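Superantigen-like protein SSL10 (Staphylococcus aureus subsp. aureus, PDB 6LWT) probably inhibits classical-pathway complement activation by binding the Fc region of human IgG and blocking C1q, and interferes with plasma clotting by binding prothrombin. Local coordinates at residues G91-N96 against G184-S189; Y21-T26 against H143-Y148; V160-K165 against Y170-R175. All blocks are in the same frame, centred on the assembly; numbering follows the deposited sequence.

In the fold
The three contacts sample both folding units of the chain and the seam between them. Interactions 1 and 2 each join the OB-fold part to the beta-grasp part; they lie on opposite sides of the chain's centre, with centres about 21 Å apart and nearest atoms about 9 Å apart. Interaction 3 lies wholly within the beta-grasp part, its centre about 17 Å from each of the other centres, and it borders segments of both. Toward interaction 1, Tyr170 OH lies 2.9 Å from Glu185 OE2, probably hydrogen-bonded, and Tyr170 CE1 packs on Ile187 CD1 at 3.6 Å. Toward interaction 2, Leu144 CD1 packs on both Val160 CG2 and Leu174 CD1, 4.2 Å from each.

Interaction 1 (G91-N96 against G184-S189); sequences GVIQNN and GEVIES
Next to the contact between Ile93 and Val186, the amide nitrogen ND2 of Asn96 is gripped by two acceptors, Lys130 O and Asp72 OD2. This ties the loop after strand 85-93 to strand 130-132, the antiparallel partner of 186-188, and to strand 71-76. The direct contact is small and apolar, burying 130 Å² in total. Val186 points toward the other segment, and its CG2 approaches Ile93 CG1 at 4.0 Å, the two side chains crossing at a slant. A chi1 of 176° puts Val186 CG2 anti to the carbonyl carbon, and this methyl makes the contact; it also lies 4.4 Å from Val92 O. At the other end two glycines come near each other, Gly91 N standing 4.5 Å from Gly184 CA. The CA atoms are 5.5 Å apart at Gly91-Gly184 but 7.3 Å apart at Ile93-Val186, so the segments diverge, and the two share no hydrogen bond. Beside them a Gly91-Met183 backbone bond joins the two parts, while Gly91 with Phe74, Ile93 with Asp72 and Ile187 with Ile131 pair within their own. Such a seam between an OB-fold and a beta-grasp domain belongs to the two-domain architecture of the staphylococcal/streptococcal toxin family.

Interaction 2 (Y21-T26 against H143-Y148); sequences YYTGKT and HLIEKY
The Tyr22 ring carries Tyr21 on one face, with Tyr21 CD2 3.6 Å above the plane and over its centre, while Tyr22 CD2 lies in the plane of the Tyr21 ring at its edge. The Tyr22 ring also meets that of Tyr138, their planes at about 45°. Its hydroxyl is held by hydrogen bonds with Asp137 OD2 and Leu178 N, which fix the ring at its far end. The ring leads away from Ile145, and the root of the side chain makes the contact: Ile145 CD1 touches Tyr22 CB at 3.6 Å and lies 3.9 Å from Tyr22 O. Here the end of helix 14-22 packs against helix 133-148, the long helix of the beta-grasp domain, an arrangement of N-terminal helix and C-terminal domain familiar in this toxin family; the two segments bury 114 Å² between them. Ile145 uses both its branches, since its CG2 reaches Thr23 CG2 at 3.9 Å. Thr23 has chi1 at 56°, which sets CG2 anti to the carbonyl carbon and toward the isoleucine; its OG1 is hydrogen-bonded to Tyr19 O, back in the helix. The chain then turns, with Gly24 N bonded to Tyr21 O at 3.3 Å.

Interaction 3 (V160-K165 against Y170-R175); sequences VKISLK and YNLDLR
A beta hairpin of strands 159-164 and 169-173 brings Val160 opposite Leu172 and Ile162 opposite Tyr170. The axes of 160-164 and 170-173 come within 4.6 Å, their N-to-C directions 164° apart. These two pairs are antiparallel hydrogen-bonded pairs. In the first, Val160 N donates to Leu172 O at 2.9 Å, and Leu172 N returns to Val160 O at 2.7 Å, nearly straight at 174°. In the second, Ile162 N bonds to Tyr170 O at 2.8 Å, and Tyr170 N to Ile162 O. Between them Lys161 and Asn171 form the non-hydrogen-bonded pair. With CG anti to the backbone N (chi1 -175°), the end of Asn171 comes nearer, OD1 3.7 Å from Lys161 CB. The hairpin forms one margin of the beta-grasp sheet, with strand 192-198 pairing along the other side of 159-164, and the face with Val160, Ile162 and Leu172 is turned largely to helix 133-148. There Ile162 CD1 meets Leu172 CD1 at 3.8 Å, with Leu136 and Leu140 of the helix against Ile162, and Val160 CG2 packs on Leu174 CD2 at 3.8 Å. Leu164 CD1 approaches the Tyr170 ring obliquely; Tyr170 OH bonds Glu185 OE2. Past the strand end, Asp173 OD1 accepts from Arg175 N, an Asx turn, and from Arg175 NE through its syn lone pair, while Arg175 NH2 donates to Asp173 OD2 at 2.9 Å, completing a side-on, two-nitrogen salt bridge.

Interaction 1 (G91-N96 against G184-S189)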
loop_
_atom_site.group_PDB
_atom_site.type_symbol
_atom_site.label_atom_id
_atom_site.label_comp_id
_atom_site.label_asym_id
_atom_site.label_seq_id
_atom_site.Cartn_x
_atom_site.Cartn_y
_atom_site.Cartn_z
ATOM N N GLY A 91 -0.227 -5.707 -5.266
ATOM C CA GLY A 91 -0.900 -6.066 -4.030
ATOM C C GLY A 91 -1.106 -7.552 -3.816
ATOM O O GLY A 91 -1.910 -7.907 -2.992
ATOM N N VAL A 92 -0.368 -8.411 -4.532
ATOM C CA VAL A 92 -0.561 -9.864 -4.489
ATOM C C VAL A 92 0.621 -10.548 -3.806
ATOM O O VAL A 92 1.764 -10.309 -4.185
ATOM C CB VAL A 92 -0.681 -10.473 -5.904
ATOM C CG1 VAL A 92 -0.968 -11.964 -5.829
ATOM C CG2 VAL A 92 -1.767 -9.766 -6.708
ATOM N N ILE A 93 0.317 -11.403 -2.839
ATOM C CA ILE A 93 1.294 -12.277 -2.176
ATOM C C ILE A 93 0.834 -13.739 -2.278
ATOM O O ILE A 93 -0.313 -14.066 -1.941
ATOM C CB ILE A 93 1.465 -11.913 -0.682
ATOM C CG1 ILE A 93 2.008 -10.492 -0.536
ATOM C CG2 ILE A 93 2.398 -12.922 0.003
ATOM C CD1 ILE A 93 1.814 -9.889 0.855
ATOM N N GLN A 94 1.734 -14.617 -2.716
ATOM C CA GLN A 94 1.377 -16.022 -2.963
ATOM C C GLN A 94 1.250 -16.873 -1.709
ATOM O O GLN A 94 0.353 -17.708 -1.636
ATOM C CB GLN A 94 2.331 -16.658 -3.971
ATOM C CG GLN A 94 2.137 -16.046 -5.357
ATOM C CD GLN A 94 3.136 -16.511 -6.406
ATOM O OE1 GLN A 94 3.907 -15.708 -6.933
ATOM N NE2 GLN A 94 3.105 -17.796 -6.739
ATOM N N ASN A 95 2.112 -16.695 -0.722
ATOM C CA ASN A 95 1.975 -17.522 0.491
ATOM C C ASN A 95 2.045 -16.675 1.725
ATOM O O ASN A 95 3.102 -16.528 2.331
ATOM C CB ASN A 95 3.019 -18.641 0.528
ATOM C CG ASN A 95 2.684 -19.767 -0.432
ATOM O OD1 ASN A 95 1.582 -20.328 -0.385
ATOM N ND2 ASN A 95 3.623 -20.103 -1.314
ATOM N N ASN A 96 0.906 -16.090 2.069
ATOM C CA ASN A 96 0.830 -15.248 3.235
ATOM C C ASN A 96 0.105 -15.957 4.367
ATOM O O ASN A 96 -0.669 -16.890 4.154
ATOM C CB ASN A 96 0.178 -13.902 2.900
ATOM C CG ASN A 96 0.770 -12.747 3.707
ATOM O OD1 ASN A 96 1.576 -12.953 4.621
ATOM N ND2 ASN A 96 0.356 -11.534 3.389
ATOM N N GLY A 184 4.002 -4.068 -6.394
ATOM C CA GLY A 184 4.155 -5.497 -6.222
ATOM C C GLY A 184 5.200 -5.931 -5.216
ATOM O O GLY A 184 5.142 -7.080 -4.795
ATOM N N GLU A 185 6.143 -5.039 -4.865
ATOM C CA GLU A 185 7.215 -5.284 -3.861
ATOM C C GLU A 185 6.641 -5.882 -2.579
ATOM O O GLU A 185 5.691 -5.320 -2.050
ATOM C CB GLU A 185 7.880 -3.960 -3.444
ATOM C CG GLU A 185 8.979 -3.413 -4.346
ATOM C CD GLU A 185 10.403 -3.605 -3.810
ATOM O OE1 GLU A 185 11.323 -3.367 -4.604
ATOM O OE2 GLU A 185 10.631 -3.987 -2.633
ATOM N N VAL A 186 7.253 -6.940 -2.051
ATOM C CA VAL A 186 6.757 -7.624 -0.841
ATOM C C VAL A 186 7.749 -7.406 0.291
ATOM O O VAL A 186 8.946 -7.587 0.097
ATOM C CB VAL A 186 6.567 -9.135 -1.069
ATOM C CG1 VAL A 186 6.143 -9.837 0.219
ATOM C CG2 VAL A 186 5.544 -9.387 -2.167
ATOM N N ILE A 187 7.251 -6.997 1.458
ATOM C CA ILE A 187 8.082 -6.735 2.618
ATOM C C ILE A 187 7.732 -7.782 3.674
ATOM O O ILE A 187 6.567 -8.064 3.926
ATOM C CB ILE A 187 7.866 -5.317 3.188
ATOM C CG1 ILE A 187 8.172 -4.247 2.123
ATOM C CG2 ILE A 187 8.733 -5.124 4.436
ATOM C CD1 ILE A 187 7.676 -2.859 2.484
ATOM N N GLU A 188 8.761 -8.340 4.289
ATOM C CA GLU A 188 8.627 -9.241 5.421
ATOM C C GLU A 188 8.351 -8.403 6.675
ATOM O O GLU A 188 9.203 -7.644 7.117
ATOM C CB GLU A 188 9.926 -10.034 5.556
ATOM C CG GLU A 188 9.900 -11.119 6.618
ATOM C CD GLU A 188 9.507 -12.499 6.117
ATOM O OE1 GLU A 188 9.580 -13.435 6.952
ATOM O OE2 GLU A 188 9.134 -12.664 4.921
ATOM N N SER A 189 7.165 -8.543 7.239
ATOM C CA SER A 189 6.647 -7.621 8.256
ATOM C C SER A 189 7.518 -7.497 9.514
ATOM O O SER A 189 7.637 -6.420 10.078
ATOM C CB SER A 189 5.233 -8.025 8.659
ATOM O OG SER A 189 4.318 -7.992 7.551
#

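Interaction 2 (Y21-T26 against H143-Y148)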
loop_
_atom_site.group_PDB
_atom_site.type_symbol
_atom_site.label_atom_id
_atom_site.label_comp_id
_atom_site.label_asym_id
_atom_site.label_seq_id
_atom_site.Cartn_x
_atom_site.Cartn_y
_atom_site.Cartn_z
ATOM N N TYR A 21 -8.021 9.292 -3.616
ATOM C CA TYR A 21 -7.427 7.978 -3.882
ATOM C C TYR A 21 -7.206 7.176 -2.613
ATOM O O TYR A 21 -7.579 6.006 -2.529
ATOM C CB TYR A 21 -6.117 8.110 -4.649
ATOM C CG TYR A 21 -5.500 6.773 -4.981
ATOM C CD1 TYR A 21 -5.986 5.999 -6.040
ATOM C CD2 TYR A 21 -4.455 6.251 -4.210
ATOM C CE1 TYR A 21 -5.428 4.755 -6.334
ATOM C CE2 TYR A 21 -3.900 5.009 -4.494
ATOM C CZ TYR A 21 -4.362 4.279 -5.572
ATOM O OH TYR A 21 -3.799 3.050 -5.856
ATOM N N TYR A 22 -6.618 7.835 -1.614
ATOM C CA TYR A 22 -6.226 7.190 -0.367
ATOM C C TYR A 22 -7.341 7.079 0.673
ATOM O O TYR A 22 -7.107 6.555 1.758
ATOM C CB TYR A 22 -4.956 7.870 0.192
ATOM C CG TYR A 22 -3.698 7.467 -0.548
ATOM C CD1 TYR A 22 -3.186 6.175 -0.403
ATOM C CD2 TYR A 22 -3.017 8.358 -1.398
ATOM C CE1 TYR A 22 -2.055 5.773 -1.078
ATOM C CE2 TYR A 22 -1.877 7.964 -2.094
ATOM C CZ TYR A 22 -1.396 6.664 -1.919
ATOM O OH TYR A 22 -0.258 6.249 -2.556
ATOM N N THR A 23 -8.560 7.526 0.340
ATOM C CA THR A 23 -9.763 7.202 1.129
ATOM C C THR A 23 -10.808 6.455 0.270
ATOM O O THR A 23 -11.991 6.454 0.599
ATOM C CB THR A 23 -10.410 8.476 1.714
ATOM O OG1 THR A 23 -10.708 9.394 0.656
ATOM C CG2 THR A 23 -9.460 9.151 2.683
ATOM N N GLY A 24 -10.363 5.816 -0.817
ATOM C CA GLY A 24 -11.269 5.148 -1.776
ATOM C C GLY A 24 -11.636 3.731 -1.371
ATOM O O GLY A 24 -11.482 3.337 -0.207
ATOM N N LYS A 25 -12.157 2.968 -2.332
ATOM C CA LYS A 25 -12.579 1.586 -2.087
ATOM C C LYS A 25 -11.368 0.681 -1.994
ATOM O O LYS A 25 -10.524 0.684 -2.908
ATOM C CB LYS A 25 -13.459 1.051 -3.228
ATOM C CG LYS A 25 -14.771 1.788 -3.457
ATOM C CD LYS A 25 -15.795 0.897 -4.177
ATOM C CE LYS A 25 -16.640 0.049 -3.223
ATOM N NZ LYS A 25 -17.998 0.620 -2.974
ATOM N N THR A 26 -11.302 -0.094 -0.912
ATOM C CA THR A 26 -10.280 -1.125 -0.734
ATOM C C THR A 26 -10.898 -2.384 -0.165
ATOM O O THR A 26 -11.898 -2.318 0.540
ATOM C CB THR A 26 -9.150 -0.697 0.235
ATOM O OG1 THR A 26 -9.653 -0.579 1.575
ATOM C CG2 THR A 26 -8.553 0.605 -0.183
ATOM N N HIS A 143 -4.101 6.158 7.684
ATOM C CA HIS A 143 -3.802 6.504 9.086
ATOM C C HIS A 143 -3.470 7.985 9.269
ATOM O O HIS A 143 -4.032 8.641 10.158
ATOM C CB HIS A 143 -2.668 5.608 9.616
ATOM C CG HIS A 143 -2.323 5.841 11.055
ATOM N ND1 HIS A 143 -1.218 6.568 11.444
ATOM C CD2 HIS A 143 -2.941 5.455 12.198
ATOM C CE1 HIS A 143 -1.168 6.621 12.760
ATOM N NE2 HIS A 143 -2.197 5.950 13.247
ATOM N N LEU A 144 -2.609 8.530 8.410
ATOM C CA LEU A 144 -2.215 9.923 8.515
ATOM C C LEU A 144 -3.347 10.859 8.108
ATOM O O LEU A 144 -3.461 11.955 8.656
ATOM C CB LEU A 144 -0.985 10.210 7.674
ATOM C CG LEU A 144 0.299 9.444 8.028
ATOM C CD1 LEU A 144 1.332 9.727 6.959
ATOM C CD2 LEU A 144 0.820 9.806 9.403
ATOM N N ILE A 145 -4.178 10.428 7.160
ATOM C CA ILE A 145 -5.364 11.211 6.756
ATOM C C ILE A 145 -6.333 11.311 7.933
ATOM O O ILE A 145 -6.736 12.417 8.320
ATOM C CB ILE A 145 -6.082 10.590 5.528
ATOM C CG1 ILE A 145 -5.229 10.777 4.267
ATOM C CG2 ILE A 145 -7.455 11.249 5.326
ATOM C CD1 ILE A 145 -5.566 9.840 3.128
ATOM N N GLU A 146 -6.675 10.157 8.497
ATOM C CA GLU A 146 -7.637 10.075 9.584
ATOM C C GLU A 146 -7.139 10.705 10.878
ATOM O O GLU A 146 -7.908 11.371 11.560
ATOM C CB GLU A 146 -8.054 8.625 9.857
ATOM C CG GLU A 146 -8.834 8.011 8.709
ATOM C CD GLU A 146 -9.105 6.527 8.882
ATOM O OE1 GLU A 146 -8.787 5.950 9.947
ATOM O OE2 GLU A 146 -9.666 5.937 7.942
ATOM N N LYS A 147 -5.877 10.484 11.233
ATOM C CA LYS A 147 -5.361 10.991 12.524
ATOM C C LYS A 147 -4.884 12.428 12.491
ATOM O O LYS A 147 -5.105 13.176 13.445
ATOM C CB LYS A 147 -4.237 10.099 13.081
ATOM C CG LYS A 147 -4.585 9.386 14.377
ATOM C CD LYS A 147 -3.345 9.195 15.231
ATOM C CE LYS A 147 -3.638 8.272 16.404
ATOM N NZ LYS A 147 -2.469 8.199 17.324
ATOM N N TYR A 148 -4.208 12.817 11.419
ATOM C CA TYR A 148 -3.522 14.114 11.362
ATOM C C TYR A 148 -4.007 15.046 10.257
ATOM O O TYR A 148 -3.469 16.159 10.101
ATOM C CB TYR A 148 -2.007 13.893 11.245
ATOM C CG TYR A 148 -1.452 12.970 12.309
ATOM C CD1 TYR A 148 -1.492 13.330 13.652
ATOM C CD2 TYR A 148 -0.894 11.728 11.985
ATOM C CE1 TYR A 148 -0.997 12.485 14.644
ATOM C CE2 TYR A 148 -0.395 10.879 12.973
ATOM C CZ TYR A 148 -0.444 11.270 14.307
ATOM O OH TYR A 148 0.038 10.452 15.308
#

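Interaction 3 (V160-K165 against Y170-R175)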
loop_
_atom_site.group_PDB
_atom_site.type_symbol
_atom_site.label_atom_id
_atom_site.label_comp_id
_atom_site.label_asym_id
_atom_site.label_seq_id
_atom_site.Cartn_x
_atom_site.Cartn_y
_atom_site.Cartn_z
ATOM N N VAL A 160 7.517 9.624 4.130
ATOM C CA VAL A 160 7.431 8.491 5.039
ATOM C C VAL A 160 8.589 7.551 4.754
ATOM O O VAL A 160 8.664 7.059 3.648
ATOM C CB VAL A 160 6.127 7.699 4.845
ATOM C CG1 VAL A 160 6.122 6.492 5.779
ATOM C CG2 VAL A 160 4.905 8.583 5.064
ATOM N N LYS A 161 9.446 7.276 5.735
ATOM C CA LYS A 161 10.593 6.384 5.539
ATOM C C LYS A 161 10.387 5.107 6.344
ATOM O O LYS A 161 10.376 5.144 7.577
ATOM C CB LYS A 161 11.908 7.053 5.931
ATOM C CG LYS A 161 13.151 6.170 5.733
ATOM C CD LYS A 161 14.423 6.813 6.280
ATOM C CE LYS A 161 15.642 5.924 6.064
ATOM N NZ LYS A 161 16.908 6.700 5.888
ATOM N N ILE A 162 10.244 4.001 5.631
ATOM C CA ILE A 162 10.098 2.691 6.251
ATOM C C ILE A 162 11.486 2.032 6.260
ATOM O O ILE A 162 12.036 1.730 5.197
ATOM C CB ILE A 162 9.083 1.834 5.467
ATOM C CG1 ILE A 162 7.703 2.516 5.421
ATOM C CG2 ILE A 162 8.987 0.433 6.045
ATOM C CD1 ILE A 162 6.872 2.117 4.219
ATOM N N SER A 163 12.038 1.790 7.449
ATOM C CA SER A 163 13.333 1.184 7.577
ATOM C C SER A 163 13.225 -0.258 8.060
ATOM O O SER A 163 12.415 -0.586 8.955
ATOM C CB SER A 163 14.199 2.016 8.523
ATOM O OG SER A 163 14.398 3.309 7.959
ATOM N N LEU A 164 14.059 -1.101 7.468
ATOM C CA LEU A 164 14.143 -2.501 7.816
ATOM C C LEU A 164 15.368 -2.735 8.704
ATOM O O LEU A 164 16.304 -1.929 8.731
ATOM C CB LEU A 164 14.194 -3.390 6.580
ATOM C CG LEU A 164 13.118 -3.219 5.488
ATOM C CD1 LEU A 164 13.205 -4.362 4.493
ATOM C CD2 LEU A 164 11.726 -3.039 6.058
ATOM N N LYS A 165 15.343 -3.833 9.450
ATOM C CA LYS A 165 16.425 -4.139 10.386
ATOM C C LYS A 165 17.825 -4.229 9.760
ATOM O O LYS A 165 18.812 -3.885 10.417
ATOM C CB LYS A 165 16.081 -5.404 11.182
ATOM C CG LYS A 165 15.041 -5.086 12.233
ATOM C CD LYS A 165 14.346 -6.310 12.778
ATOM C CE LYS A 165 13.195 -5.847 13.637
ATOM N NZ LYS A 165 12.482 -7.006 14.212
ATOM N N TYR A 170 12.545 2.206 2.388
ATOM C CA TYR A 170 11.717 2.779 1.333
ATOM C C TYR A 170 11.353 4.184 1.792
ATOM O O TYR A 170 10.739 4.340 2.851
ATOM C CB TYR A 170 10.431 1.961 1.132
ATOM C CG TYR A 170 10.665 0.492 0.841
ATOM C CD1 TYR A 170 10.765 -0.423 1.887
ATOM C CD2 TYR A 170 10.860 0.024 -0.461
ATOM C CE1 TYR A 170 11.022 -1.778 1.638
ATOM C CE2 TYR A 170 11.107 -1.324 -0.713
ATOM C CZ TYR A 170 11.187 -2.220 0.344
ATOM O OH TYR A 170 11.431 -3.565 0.150
ATOM N N ASN A 171 11.692 5.202 0.997
ATOM C CA ASN A 171 11.280 6.555 1.314
ATOM C C ASN A 171 10.139 6.945 0.372
ATOM O O ASN A 171 10.341 7.025 -0.844
ATOM C CB ASN A 171 12.464 7.507 1.216
ATOM C CG ASN A 171 12.103 8.905 1.651
ATOM O OD1 ASN A 171 11.801 9.133 2.818
ATOM N ND2 ASN A 171 12.068 9.843 0.696
ATOM N N LEU A 172 8.956 7.147 0.940
ATOM C CA LEU A 172 7.744 7.490 0.186
ATOM C C LEU A 172 7.486 8.982 0.192
ATOM O O LEU A 172 7.588 9.640 1.237
ATOM C CB LEU A 172 6.536 6.796 0.789
ATOM C CG LEU A 172 6.653 5.289 0.945
ATOM C CD1 LEU A 172 5.508 4.752 1.778
ATOM C CD2 LEU A 172 6.660 4.635 -0.415
ATOM N N ASP A 173 7.163 9.516 -0.985
ATOM C CA ASP A 173 6.859 10.929 -1.134
ATOM C C ASP A 173 5.340 11.127 -1.062
ATOM O O ASP A 173 4.604 10.695 -1.945
ATOM C CB ASP A 173 7.404 11.416 -2.474
ATOM C CG ASP A 173 7.317 12.933 -2.644
ATOM O OD1 ASP A 173 6.725 13.655 -1.790
ATOM O OD2 ASP A 173 7.866 13.390 -3.672
ATOM N N LEU A 174 4.872 11.807 -0.021
ATOM C CA LEU A 174 3.442 12.063 0.146
ATOM C C LEU A 174 2.887 13.084 -0.866
ATOM O O LEU A 174 1.679 13.178 -1.012
ATOM C CB LEU A 174 3.097 12.485 1.578
ATOM C CG LEU A 174 3.482 11.442 2.646
ATOM C CD1 LEU A 174 3.271 12.054 4.015
ATOM C CD2 LEU A 174 2.673 10.172 2.464
ATOM N N ARG A 175 3.752 13.778 -1.596
ATOM C CA ARG A 175 3.295 14.707 -2.634
ATOM C C ARG A 175 2.774 14.023 -3.906
ATOM O O ARG A 175 2.174 14.685 -4.741
ATOM C CB ARG A 175 4.390 15.681 -3.013
ATOM C CG ARG A 175 4.968 16.486 -1.853
ATOM C CD ARG A 175 6.184 17.291 -2.298
ATOM N NE ARG A 175 7.254 16.401 -2.769
ATOM C CZ ARG A 175 8.388 16.810 -3.332
ATOM N NH1 ARG A 175 8.648 18.106 -3.483
ATOM N NH2 ARG A 175 9.276 15.912 -3.741
#